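Hydrogenase/urease nickel incorporation protein HypB (Helicobacter pylori, PDB 4LPS) binds and slowly hydrolyses GTP to support nickel insertion into [NiFe] hydrogenase, and is also required for urease maturation. Local coordinates at residues A[153-158]-A[174-179]. Sequence-based numbering, arbitrary orientation.
Sequences NIVLLS and MCADAV
Neighbouring parallel strands of the G-domain sheet, joined by a connection that contains the short helices 165-168 and 170-174, meet where Asn-153 of strand 152-158 faces the loop that leads into strand 178-182. Just before that strand, Asp-177 grips the backbone of Asn-153 twice. Its N donates to Asn-153 O (2.8 Å), while its OD2, through the anti lone pair, receives Asn-153 N at 2.8 Å in a nearly straight bond (175°). With CG beside its own backbone N (chi1 -59°), the carboxylate reaches the N-H, closing a ring that includes N, CA, C and O of Asn-153. A water accepts from Asn-153 ND2 and lies within hydrogen-bonding distance of Asp-177 OD2 and Cys-175 O. Tyr-236 holds Asp-177 OD1, and Asn-50 on the adjoining strand binds Asn-153 OD1. Parallel pairing begins with Val-155 N donating to Ala-178 O (3.2 Å), although the buried Ala-178 N has no partner; Val-155 and Val-179 then pair. On one face Val-155 CG2 rests on Ala-176 CB (3.8 Å), and Phe-173 touches both valines; on the other, Ile-154 CG1 lies 4.2 Å from Ala-178 CB. Adjacent parallel strands joined by a beta-alpha-beta crossover are typical of the P-loop NTPase fold.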
# COMPACT_ATOMS: atom_id res chain seq x y z
N ASN A 153 5.51 3.11 2.82
CA ASN A 153 5.37 1.77 2.26
C ASN A 153 4.75 0.88 3.32
O ASN A 153 5.32 0.67 4.39
CB ASN A 153 6.73 1.23 1.81
CG ASN A 153 7.43 2.16 0.84
OD1 ASN A 153 7.14 2.17 -0.36
ND2 ASN A 153 8.35 2.97 1.36
N ILE A 154 3.55 0.39 3.03
CA ILE A 154 2.78 -0.35 4.02
C ILE A 154 2.52 -1.78 3.56
O ILE A 154 2.12 -2.02 2.42
CB ILE A 154 1.45 0.36 4.31
CG1 ILE A 154 1.74 1.76 4.87
CG2 ILE A 154 0.61 -0.44 5.30
CD1 ILE A 154 0.54 2.70 4.89
N VAL A 155 2.79 -2.73 4.45
CA VAL A 155 2.70 -4.15 4.13
C VAL A 155 1.52 -4.83 4.84
O VAL A 155 1.36 -4.70 6.06
CB VAL A 155 4.00 -4.89 4.50
CG1 VAL A 155 3.89 -6.36 4.15
CG2 VAL A 155 5.18 -4.26 3.77
N LEU A 156 0.70 -5.55 4.08
CA LEU A 156 -0.36 -6.36 4.66
C LEU A 156 0.10 -7.79 4.85
O LEU A 156 0.71 -8.39 3.96
CB LEU A 156 -1.62 -6.34 3.79
CG LEU A 156 -2.53 -5.10 3.79
CD1 LEU A 156 -1.90 -3.92 3.05
CD2 LEU A 156 -3.88 -5.46 3.18
N LEU A 157 -0.18 -8.33 6.03
CA LEU A 157 -0.04 -9.76 6.27
C LEU A 157 -1.40 -10.29 6.70
O LEU A 157 -1.91 -9.92 7.76
CB LEU A 157 1.01 -10.05 7.35
CG LEU A 157 1.09 -11.50 7.83
CD1 LEU A 157 1.38 -12.44 6.68
CD2 LEU A 157 2.13 -11.67 8.93
N SER A 158 -2.00 -11.14 5.87
CA SER A 158 -3.34 -11.63 6.17
C SER A 158 -3.25 -12.84 7.09
O SER A 158 -2.29 -13.61 7.01
CB SER A 158 -4.10 -11.97 4.89
OG SER A 158 -3.81 -13.28 4.44
N MET A 174 10.98 -5.25 6.65
CA MET A 174 11.92 -4.21 7.06
C MET A 174 11.73 -2.89 6.30
O MET A 174 12.24 -1.86 6.72
CB MET A 174 13.37 -4.69 6.94
CG MET A 174 13.85 -5.49 8.15
SD MET A 174 15.56 -6.05 8.02
CE MET A 174 15.47 -7.18 6.64
N CYS A 175 11.02 -2.92 5.17
CA CYS A 175 10.78 -1.68 4.44
C CYS A 175 9.44 -1.05 4.82
O CYS A 175 9.10 0.03 4.33
CB CYS A 175 10.83 -1.93 2.92
SG CYS A 175 9.32 -2.54 2.18
N ALA A 176 8.70 -1.72 5.69
CA ALA A 176 7.39 -1.23 6.12
C ALA A 176 7.49 -0.06 7.10
O ALA A 176 8.23 -0.13 8.08
CB ALA A 176 6.59 -2.36 6.74
N ASP A 177 6.74 1.00 6.82
CA ASP A 177 6.53 2.07 7.78
C ASP A 177 5.34 1.71 8.67
O ASP A 177 5.10 2.35 9.70
CB ASP A 177 6.28 3.40 7.07
CG ASP A 177 7.43 3.79 6.18
OD1 ASP A 177 8.47 4.21 6.71
OD2 ASP A 177 7.30 3.68 4.94
N ALA A 178 4.60 0.69 8.25
CA ALA A 178 3.49 0.16 9.02
C ALA A 178 3.13 -1.22 8.51
O ALA A 178 3.26 -1.51 7.32
CB ALA A 178 2.28 1.09 8.93
N VAL A 179 2.68 -2.08 9.42
CA VAL A 179 2.24 -3.41 9.04
C VAL A 179 0.77 -3.56 9.41
O VAL A 179 0.35 -3.20 10.51
CB VAL A 179 3.07 -4.52 9.72
CG1 VAL A 179 2.58 -5.91 9.30
CG2 VAL A 179 4.54 -4.37 9.39
O HOH W 1 9.50 2.76 3.92